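Local coordinates for DNA repair and recombination protein radB (Thermococcus kodakarensis, PDB 2CVH) that probably takes part in DNA repair and homologous recombination as a RecA-like protein that binds DNA and ATP but has very weak ATPase activity, at residues P28-K33 / G189-V194. Residues are numbered along the deposited sequence; the frame is centred on the assembly and turned at random.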
loop_
_atom_site.group_PDB
_atom_site.type_symbol
_atom_site.label_atom_id
_atom_site.label_comp_id
_atom_site.label_asym_id
_atom_site.label_seq_id
_atom_site.Cartn_x
_atom_site.Cartn_y
_atom_site.Cartn_z
ATOM N N PRO A 28 -8.733 -6.563 -4.969
ATOM C CA PRO A 28 -8.646 -6.792 -6.416
ATOM C C PRO A 28 -8.258 -5.525 -7.187
ATOM O O PRO A 28 -8.130 -4.441 -6.602
ATOM C CB PRO A 28 -10.060 -7.246 -6.763
ATOM C CG PRO A 28 -10.893 -6.433 -5.848
ATOM C CD PRO A 28 -10.137 -6.481 -4.528
ATOM N N TYR A 29 -8.046 -5.652 -8.490
ATOM C CA TYR A 29 -7.684 -4.476 -9.274
ATOM C C TYR A 29 -8.851 -3.511 -9.268
ATOM O O TYR A 29 -10.000 -3.927 -9.151
ATOM C CB TYR A 29 -7.278 -4.867 -10.693
ATOM C CG TYR A 29 -6.013 -5.682 -10.686
ATOM C CD1 TYR A 29 -6.062 -7.075 -10.697
ATOM C CD2 TYR A 29 -4.762 -5.065 -10.623
ATOM C CE1 TYR A 29 -4.898 -7.840 -10.651
ATOM C CE2 TYR A 29 -3.592 -5.821 -10.574
ATOM C CZ TYR A 29 -3.668 -7.207 -10.589
ATOM O OH TYR A 29 -2.522 -7.969 -10.559
ATOM N N ALA A 30 -8.555 -2.221 -9.319
ATOM C CA ALA A 30 -9.591 -1.193 -9.280
ATOM C C ALA A 30 -10.318 -1.171 -7.930
ATOM O O ALA A 30 -11.332 -0.480 -7.776
ATOM C CB ALA A 30 -10.581 -1.370 -10.426
ATOM N N SER A 31 -9.778 -1.895 -6.939
ATOM C CA SER A 31 -10.373 -1.916 -5.595
ATOM C C SER A 31 -10.067 -0.567 -4.976
ATOM O O SER A 31 -10.722 -0.153 -4.015
ATOM C CB SER A 31 -9.770 -3.031 -4.726
ATOM O OG SER A 31 -8.365 -2.858 -4.496
ATOM N N GLY A 32 -9.034 0.101 -5.510
ATOM C CA GLY A 32 -8.656 1.413 -5.016
ATOM C C GLY A 32 -7.388 1.422 -4.179
ATOM O O GLY A 32 -7.046 2.458 -3.605
ATOM N N LYS A 33 -6.681 0.294 -4.098
ATOM C CA LYS A 33 -5.459 0.224 -3.294
ATOM C C LYS A 33 -4.335 1.124 -3.826
ATOM O O LYS A 33 -3.742 1.902 -3.066
ATOM C CB LYS A 33 -5.009 -1.214 -3.088
ATOM C CG LYS A 33 -4.773 -2.012 -4.317
ATOM C CD LYS A 33 -4.565 -3.472 -3.938
ATOM C CE LYS A 33 -3.907 -4.247 -5.058
ATOM N NZ LYS A 33 -4.768 -4.478 -6.238
ATOM N N GLY A 189 -17.394 2.773 -9.072
ATOM C CA GLY A 189 -16.513 3.510 -8.166
ATOM C C GLY A 189 -16.720 3.351 -6.657
ATOM O O GLY A 189 -15.905 3.846 -5.864
ATOM N N LEU A 190 -17.788 2.655 -6.261
ATOM C CA LEU A 190 -18.138 2.445 -4.847
ATOM C C LEU A 190 -17.270 1.360 -4.199
ATOM O O LEU A 190 -17.136 0.246 -4.726
ATOM C CB LEU A 190 -19.613 2.061 -4.701
ATOM C CG LEU A 190 -20.534 2.885 -3.798
ATOM C CD1 LEU A 190 -21.636 1.988 -3.336
ATOM C CD2 LEU A 190 -19.839 3.464 -2.581
ATOM N N ARG A 191 -16.734 1.678 -3.028
ATOM C CA ARG A 191 -15.844 0.760 -2.332
ATOM C C ARG A 191 -16.005 0.841 -0.817
ATOM O O ARG A 191 -16.574 1.796 -0.279
ATOM C CB ARG A 191 -14.391 1.139 -2.657
ATOM C CG ARG A 191 -14.014 1.182 -4.130
ATOM C CD ARG A 191 -13.949 -0.197 -4.722
ATOM N NE ARG A 191 -13.550 -0.139 -6.127
ATOM C CZ ARG A 191 -14.392 -0.135 -7.165
ATOM N NH1 ARG A 191 -15.719 -0.198 -6.979
ATOM N NH2 ARG A 191 -13.898 -0.044 -8.399
ATOM N N VAL A 192 -15.453 -0.148 -0.130
ATOM C CA VAL A 192 -15.472 -0.143 1.328
ATOM C C VAL A 192 -14.149 -0.749 1.796
ATOM O O VAL A 192 -13.632 -1.684 1.180
ATOM C CB VAL A 192 -16.686 -0.951 1.908
ATOM C CG1 VAL A 192 -16.580 -2.430 1.506
ATOM C CG2 VAL A 192 -16.803 -0.762 3.470
ATOM N N ALA A 193 -13.548 -0.150 2.812
ATOM C CA ALA A 193 -12.313 -0.697 3.359
ATOM C C ALA A 193 -12.657 -1.339 4.729
ATOM O O ALA A 193 -13.471 -0.816 5.484
ATOM C CB ALA A 193 -11.265 0.419 3.540
ATOM N N VAL A 194 -12.076 -2.490 5.020
ATOM C CA VAL A 194 -12.308 -3.121 6.298
ATOM C C VAL A 194 -10.963 -3.224 7.002
ATOM O O VAL A 194 -9.980 -3.702 6.420
ATOM C CB VAL A 194 -12.922 -4.524 6.137
ATOM C CG1 VAL A 194 -13.165 -5.157 7.513
ATOM C CG2 VAL A 194 -14.234 -4.443 5.364
#
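A buried side-chain-to-backbone hydrogen-bonded contact, in which R191 holds the carbonyl oxygen of A30, joins the loop between strand 22-26 and helix 33-44 to strand 190-197 of the central sheet. The contact is narrow: 123 Å² is buried over both sides, and three residues, A30, S31 and R191, account for nearly all of it. The grip is side-on and doubled on one acceptor, since R191 NE lies 2.8 Å from A30 O and R191 NH2 lies 2.7 Å from the same A30 O. The NE bond uses a lone pair in the carbonyl plane, whereas the NH2 donor is tilted 29° from that plane. The two N-H groups on this edge run roughly parallel, so an oxygen lying between them is met off-line by each, with N-H...O angles of about 140°.

A bend at chi2 (-71°) folds the arginine back beside its own strand, and there R191 NH1 donates to L190 O at 2.7 Å. With bonds from three nitrogens, two outward and one back to the strand, the rotation of the guanidinium is fixed. The methylene part of the R191 side chain also lies against the loop: R191 CD approaches S31 O to 3.3 Å, while R191 CG is 3.6 Å from S31 O. F209 and I211 of neighbouring strand 206-212 touch the arginine, as does K184 of strand 178-184.

On the loop side, P28 to S31 form a type II turn and G32 is the N-cap of helix 33-44, while K33 reaches G27 O and Q154. The sequence from G27 to T34 is the predicted ATP-binding site and matches a Walker A P-loop, consistent with a RecA-like ATPase core whose phosphate-binding loop is fastened to an antiparallel strand of the sheet.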